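Local coordinates for malonyl CoA-acyl carrier protein transacylase (PDB 3IM9) that catalyses the transfer of the malonyl group from malonyl-CoA to holo-acyl carrier protein, a step of fatty acid biosynthesis, at residues I52-T55 against D59-G62; G123-Q128 against E216-Y221; A27-N32 against I303-D308. All blocks are in the same frame, centred on the assembly; numbering follows the deposited sequence.

Interactions 1 and 3 are neighbours, with centres about 17 Å apart. They touch where Leu-53 CD1 packs against Phe-31 CZ at 3.7 Å. Interaction 2 stands apart. Its centre is about 23 Å from that of interaction 1 and about 31 Å from that of interaction 3. It is also the contact nearest the functional sites. The side chain of Phe-218 lies about 10 Å from those of Ser-97 and His-207, the active-site residues inferred by similarity, and about 4 Å from the bound calcium ion. Interactions 1 and 3 lie away from these sites. In sequence, interaction 3 spans almost the whole chain and encloses the other two.

Interaction 1: I52-T55 against D59-G62; sequences ILET and DEEG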
# COMPACT_ATOMS: atom_id res chain seq x y z
N ILE A 52 2.61 -6.00 -19.19
CA ILE A 52 2.02 -6.03 -17.81
C ILE A 52 1.00 -7.15 -17.63
O ILE A 52 0.97 -7.82 -16.62
CB ILE A 52 1.37 -4.64 -17.43
CG1 ILE A 52 0.79 -4.67 -16.00
CG2 ILE A 52 0.41 -4.20 -18.58
CD1 ILE A 52 1.82 -4.77 -14.96
N LEU A 53 0.19 -7.38 -18.67
CA LEU A 53 -0.80 -8.42 -18.48
C LEU A 53 -0.20 -9.85 -18.43
O LEU A 53 -0.65 -10.67 -17.62
CB LEU A 53 -1.96 -8.34 -19.55
CG LEU A 53 -2.61 -6.95 -19.63
CD1 LEU A 53 -3.79 -7.03 -20.63
CD2 LEU A 53 -3.16 -6.51 -18.27
N GLU A 54 0.84 -10.09 -19.24
CA GLU A 54 1.52 -11.41 -19.17
C GLU A 54 2.14 -11.54 -17.78
O GLU A 54 1.99 -12.56 -17.11
CB GLU A 54 2.59 -11.46 -20.23
CG GLU A 54 3.23 -12.91 -20.25
CD GLU A 54 4.14 -13.29 -19.12
OE1 GLU A 54 4.89 -12.42 -18.67
OE2 GLU A 54 4.09 -14.48 -18.75
N THR A 55 2.67 -10.42 -17.30
CA THR A 55 3.37 -10.44 -16.00
C THR A 55 2.38 -10.73 -14.87
O THR A 55 2.68 -11.53 -13.95
CB THR A 55 4.14 -9.16 -15.77
OG1 THR A 55 5.10 -9.01 -16.80
CG2 THR A 55 4.96 -9.21 -14.41
N ASP A 59 3.32 -14.66 -15.75
CA ASP A 59 4.65 -14.29 -15.27
C ASP A 59 5.73 -15.31 -15.67
O ASP A 59 6.44 -15.85 -14.81
CB ASP A 59 4.66 -14.09 -13.80
CG ASP A 59 5.90 -13.34 -13.35
OD1 ASP A 59 6.21 -13.45 -12.12
OD2 ASP A 59 6.52 -12.65 -14.18
N GLU A 60 5.88 -15.49 -16.97
CA GLU A 60 6.83 -16.53 -17.39
C GLU A 60 8.29 -16.09 -17.05
O GLU A 60 9.16 -16.99 -16.98
CB GLU A 60 6.68 -16.79 -18.88
CG GLU A 60 7.15 -15.61 -19.68
CD GLU A 60 7.28 -15.83 -21.25
OE1 GLU A 60 7.28 -17.00 -21.73
OE2 GLU A 60 7.42 -14.79 -21.95
N GLU A 61 8.57 -14.79 -16.90
CA GLU A 61 9.90 -14.25 -16.52
C GLU A 61 10.09 -14.21 -15.00
O GLU A 61 11.21 -13.84 -14.56
CB GLU A 61 10.23 -12.92 -17.16
CG GLU A 61 10.18 -13.00 -18.65
CD GLU A 61 10.59 -11.72 -19.37
OE1 GLU A 61 11.15 -11.90 -20.45
OE2 GLU A 61 10.39 -10.54 -18.96
N GLY A 62 9.13 -14.66 -14.22
CA GLY A 62 9.21 -14.63 -12.74
C GLY A 62 9.57 -13.24 -12.19
O GLY A 62 10.37 -13.14 -11.20
O HOH W 1 6.94 -12.32 -16.91
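Glu-54, in helix 52-57, has its OE2 gripped twice. It accepts from Glu-60 N at 2.7 Å, through its syn lone pair and with an N-H...O angle of 160°. It is also hydrogen-bonded to Thr-58 OG1, in the connecting residues. The side chain gets there by a bend. CG stands anti to the backbone N, and the chain then folds at chi2 (-73°), which brings the carboxylate over the start of the 59-62 segment. Glu-60 CG lies 3.4 Å from Glu-54 OE2. The backbone adds a second link: Asp-59 N donates to Glu-54 O at 2.8 Å, nearly straight at 172°. The bond links residues five apart in sequence, across the end of helix 52-57. The chain then enters a type I beta turn from Asp-59 to Gly-62, held by Gly-62 N to Asp-59 O. A water joins the two carboxylates. It donates to Glu-54 OE1 at 2.7 Å and to Asp-59 OD2 at 2.8 Å, and accepts from Glu-61 N. These donated protons probably ease the nearness of two like charges. The Asp-59 carboxylate also accepts from the backbone of Lys-63 and Leu-64, which follow the turn. Asp-59 CB sits 3.2 Å from Thr-55 O, a buried carbonyl oxygen with no polar partner in the model.

Interaction 2: G123-Q128 against E216-Y221; sequences GQLMAQ and EDFSSY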
# COMPACT_ATOMS: atom_id res chain seq x y z
N GLY A 123 8.22 2.59 -8.73
CA GLY A 123 8.81 1.25 -8.58
C GLY A 123 10.22 1.21 -9.15
O GLY A 123 11.14 0.58 -8.56
N GLN A 124 10.44 1.84 -10.33
CA GLN A 124 11.78 1.79 -10.95
C GLN A 124 12.76 2.62 -10.10
O GLN A 124 13.87 2.15 -9.87
CB GLN A 124 11.78 2.45 -12.34
CG GLN A 124 10.96 1.62 -13.36
CD GLN A 124 10.88 2.37 -14.65
OE1 GLN A 124 10.51 3.58 -14.71
NE2 GLN A 124 11.25 1.66 -15.72
N LEU A 125 12.31 3.73 -9.56
CA LEU A 125 13.23 4.55 -8.74
C LEU A 125 13.53 3.80 -7.44
O LEU A 125 14.72 3.80 -6.99
CB LEU A 125 12.59 5.90 -8.40
CG LEU A 125 12.62 6.96 -9.48
CD1 LEU A 125 12.64 6.46 -10.89
CD2 LEU A 125 11.76 8.18 -9.19
N MET A 126 12.52 3.18 -6.85
CA MET A 126 12.79 2.43 -5.61
C MET A 126 13.73 1.26 -5.90
O MET A 126 14.65 1.03 -5.11
CB MET A 126 11.47 1.92 -4.96
CG MET A 126 10.66 3.12 -4.48
SD MET A 126 9.03 2.60 -3.86
CE MET A 126 9.35 1.33 -2.67
N ALA A 127 13.47 0.52 -6.94
CA ALA A 127 14.29 -0.68 -7.33
C ALA A 127 15.76 -0.29 -7.58
O ALA A 127 16.65 -1.12 -7.29
CB ALA A 127 13.73 -1.36 -8.56
N GLN A 128 16.00 0.92 -8.08
CA GLN A 128 17.36 1.38 -8.44
C GLN A 128 18.00 2.25 -7.41
O GLN A 128 19.15 2.70 -7.63
CB GLN A 128 17.29 2.15 -9.77
CG GLN A 128 16.73 1.24 -10.95
CD GLN A 128 16.39 2.06 -12.22
OE1 GLN A 128 16.99 3.10 -12.48
NE2 GLN A 128 15.43 1.59 -13.01
N GLU A 216 14.07 13.77 -5.18
CA GLU A 216 14.07 14.77 -6.26
C GLU A 216 13.59 14.20 -7.59
O GLU A 216 12.80 14.90 -8.28
CB GLU A 216 15.47 15.39 -6.48
CG GLU A 216 15.94 16.35 -5.43
CD GLU A 216 17.48 16.43 -5.49
OE1 GLU A 216 18.03 16.92 -6.53
OE2 GLU A 216 18.11 15.91 -4.52
N ASP A 217 14.04 13.02 -7.95
CA ASP A 217 13.67 12.42 -9.22
C ASP A 217 12.14 12.15 -9.24
O ASP A 217 11.43 12.40 -10.24
CB ASP A 217 14.40 11.09 -9.45
CG ASP A 217 15.89 11.31 -9.80
OD1 ASP A 217 16.25 12.44 -10.18
OD2 ASP A 217 16.70 10.36 -9.70
N PHE A 218 11.62 11.69 -8.11
CA PHE A 218 10.20 11.40 -8.05
C PHE A 218 9.36 12.68 -8.10
O PHE A 218 8.35 12.73 -8.86
CB PHE A 218 9.85 10.55 -6.82
CG PHE A 218 8.42 10.02 -6.86
CD1 PHE A 218 7.51 10.43 -5.93
CD2 PHE A 218 8.04 9.13 -7.88
CE1 PHE A 218 6.15 9.92 -5.92
CE2 PHE A 218 6.72 8.64 -7.93
CZ PHE A 218 5.79 9.01 -6.96
N SER A 219 9.74 13.70 -7.32
CA SER A 219 9.04 15.01 -7.38
C SER A 219 9.06 15.58 -8.76
O SER A 219 7.99 16.06 -9.19
CB SER A 219 9.63 16.05 -6.43
OG SER A 219 9.59 15.61 -5.13
N SER A 220 10.18 15.45 -9.47
CA SER A 220 10.26 15.97 -10.83
C SER A 220 9.28 15.27 -11.79
O SER A 220 8.53 15.91 -12.59
CB SER A 220 11.67 15.86 -11.37
OG SER A 220 11.65 16.38 -12.67
N TYR A 221 9.24 13.96 -11.75
CA TYR A 221 8.33 13.21 -12.62
C TYR A 221 6.85 13.48 -12.33
O TYR A 221 6.08 13.60 -13.25
CB TYR A 221 8.58 11.69 -12.52
CG TYR A 221 7.87 10.88 -13.57
CD1 TYR A 221 8.20 11.01 -14.88
CD2 TYR A 221 6.87 10.00 -13.24
CE1 TYR A 221 7.56 10.28 -15.83
CE2 TYR A 221 6.24 9.24 -14.18
CZ TYR A 221 6.55 9.38 -15.47
OH TYR A 221 5.90 8.60 -16.38
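Leu-125 CD2 carries almost the whole contact between helices 112-128 and 215-222. This methyl packs against the backbone and CB of Phe-218, 3.7 Å from Phe-218 N and 3.9 Å from Phe-218 CB. It reaches the ring as well, but at the edge: it lies near the ring plane, 4.1 Å from Phe-218 CD2. Beside this, the same methyl meets Asp-217 CB at 3.9 Å. Leu-125 chi2 (28°) lies off a staggered value, which may reflect strain or an uncertain placement of the two methyls. Both helices belong to the larger part of the acyl transferase fold. The chain between them supplies four strands of the mixed sheet, those of the smaller, ferredoxin-like subdomain, so the contact brings together helices that precede and follow that insertion. Away from CD2 the packing thins quickly. Leu-125 CD1 is 5.2 Å from Asp-217 CB. The aspartate is exposed, and it lends the contact its CB while its carboxylate turns away from the leucine. Tyr-221 also aims its CB toward helix 112-128 but stays clear of 123-128, its ring making a cation-pi contact with Lys-121. The buried side is different. There the ring of Phe-218 packs on Ile-118, Leu-257 and Arg-122, the last a residue of the calcium site.

Interaction 3: A27-N32 against I303-D308; sequences AQDLFN and IQTLED
Asp-29 reaches from its loop to the start of helix 306-312. Its CB points toward that segment, with chi1 at 61° placing CG between the backbone N and the carbonyl carbon. CG comes within 3.8 Å of Leu-306 N. At the tip, OD1 accepts from Leu-306 N at 2.8 Å, almost straight at 170°, with the donor 43° out of the carboxylate plane. Asp-29 OD1 also lies 3.3 Å from Thr-305 CB and accepts from a water at 2.7 Å. That water in turn accepts from Glu-307 N. The helix start has its own capping box: Thr-305 OG1 accepts from Asp-308 N at 2.9 Å, and Asp-308 OD2 accepts from Thr-305 N. Gln-304 N also donates to OD2. Next to the polar bond, Leu-30 CD2 packs on Leu-306 CB at 3.8 Å. The contact ties the loop after strand 11-16 to the helix after strand 299-303, an outer strand of the parallel sheet. A carboxylate that takes one amide directly and the next through water should be favoured by the positive end of the helix, which would probably help to keep Asp-29 ionised.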
# COMPACT_ATOMS: atom_id res chain seq x y z
N ALA A 27 -6.18 -10.91 -11.62
CA ALA A 27 -7.05 -10.23 -12.61
C ALA A 27 -7.33 -11.07 -13.84
O ALA A 27 -8.05 -10.55 -14.73
CB ALA A 27 -6.50 -8.78 -12.96
N GLN A 28 -6.81 -12.30 -13.91
CA GLN A 28 -7.02 -13.06 -15.17
C GLN A 28 -8.53 -13.35 -15.37
O GLN A 28 -8.97 -13.43 -16.50
CB GLN A 28 -6.10 -14.27 -15.20
CG GLN A 28 -6.63 -15.31 -14.34
CD GLN A 28 -5.65 -16.45 -14.28
OE1 GLN A 28 -5.68 -17.19 -13.29
NE2 GLN A 28 -4.67 -16.52 -15.26
N ASP A 29 -9.28 -13.40 -14.28
CA ASP A 29 -10.68 -13.64 -14.37
C ASP A 29 -11.46 -12.45 -14.85
O ASP A 29 -12.64 -12.61 -15.33
CB ASP A 29 -11.20 -14.17 -13.04
CG ASP A 29 -10.99 -13.18 -11.84
OD1 ASP A 29 -11.81 -13.23 -10.89
OD2 ASP A 29 -10.00 -12.41 -11.95
N LEU A 30 -10.93 -11.25 -14.71
CA LEU A 30 -11.64 -10.05 -15.18
C LEU A 30 -11.52 -9.84 -16.68
O LEU A 30 -12.42 -9.28 -17.31
CB LEU A 30 -11.04 -8.82 -14.41
CG LEU A 30 -11.25 -8.83 -12.89
CD1 LEU A 30 -10.38 -7.69 -12.34
CD2 LEU A 30 -12.70 -8.65 -12.50
N PHE A 31 -10.33 -10.16 -17.22
CA PHE A 31 -9.97 -9.71 -18.54
C PHE A 31 -10.94 -10.35 -19.58
O PHE A 31 -11.06 -11.61 -19.67
CB PHE A 31 -8.50 -10.04 -18.85
CG PHE A 31 -8.00 -9.46 -20.06
CD1 PHE A 31 -7.37 -10.23 -21.04
CD2 PHE A 31 -8.06 -8.03 -20.24
CE1 PHE A 31 -6.83 -9.54 -22.21
CE2 PHE A 31 -7.52 -7.39 -21.34
CZ PHE A 31 -6.88 -8.15 -22.35
N ASN A 32 -11.53 -9.44 -20.37
CA ASN A 32 -12.56 -9.85 -21.39
C ASN A 32 -13.78 -10.48 -20.83
O ASN A 32 -14.53 -11.09 -21.61
CB ASN A 32 -11.94 -10.78 -22.46
CG ASN A 32 -10.86 -10.02 -23.30
OD1 ASN A 32 -11.05 -8.84 -23.62
ND2 ASN A 32 -9.73 -10.66 -23.59
N ILE A 303 -12.94 -7.86 -1.79
CA ILE A 303 -13.27 -7.99 -3.22
C ILE A 303 -12.00 -8.35 -3.97
O ILE A 303 -11.09 -7.49 -4.07
CB ILE A 303 -13.91 -6.69 -3.82
CG1 ILE A 303 -15.08 -6.24 -2.95
CG2 ILE A 303 -14.28 -6.86 -5.30
CD1 ILE A 303 -16.21 -7.13 -2.96
N GLN A 304 -11.92 -9.61 -4.41
CA GLN A 304 -10.69 -10.14 -5.06
C GLN A 304 -10.97 -10.58 -6.50
O GLN A 304 -10.10 -10.46 -7.37
CB GLN A 304 -10.13 -11.33 -4.28
CG GLN A 304 -9.68 -11.00 -2.87
CD GLN A 304 -9.21 -12.21 -2.14
OE1 GLN A 304 -9.54 -12.41 -0.96
NE2 GLN A 304 -8.36 -12.95 -2.75
N THR A 305 -12.20 -11.07 -6.73
CA THR A 305 -12.48 -11.72 -8.03
C THR A 305 -13.66 -11.12 -8.73
O THR A 305 -14.44 -10.39 -8.10
CB THR A 305 -12.86 -13.20 -7.71
OG1 THR A 305 -14.08 -13.29 -6.98
CG2 THR A 305 -11.71 -13.97 -6.91
N LEU A 306 -13.83 -11.54 -9.98
CA LEU A 306 -15.05 -11.17 -10.74
C LEU A 306 -16.29 -11.69 -10.02
O LEU A 306 -17.31 -10.99 -9.96
CB LEU A 306 -14.93 -11.76 -12.15
CG LEU A 306 -16.14 -11.35 -13.02
CD1 LEU A 306 -16.33 -9.82 -13.15
CD2 LEU A 306 -15.89 -12.04 -14.33
N GLU A 307 -16.22 -12.90 -9.42
CA GLU A 307 -17.37 -13.40 -8.67
C GLU A 307 -17.70 -12.52 -7.45
O GLU A 307 -18.88 -12.29 -7.13
CB GLU A 307 -17.22 -14.87 -8.21
CG GLU A 307 -17.18 -15.82 -9.41
CD GLU A 307 -18.47 -15.78 -10.20
OE1 GLU A 307 -19.51 -16.13 -9.60
OE2 GLU A 307 -18.40 -15.45 -11.39
N ASP A 308 -16.68 -11.98 -6.78
CA ASP A 308 -16.95 -11.06 -5.68
C ASP A 308 -17.60 -9.77 -6.19
O ASP A 308 -18.45 -9.25 -5.49
CB ASP A 308 -15.63 -10.62 -5.01
CG ASP A 308 -14.93 -11.78 -4.26
OD1 ASP A 308 -15.61 -12.74 -3.87
OD2 ASP A 308 -13.70 -11.75 -4.07
O HOH W 2 -13.99 -14.75 -10.82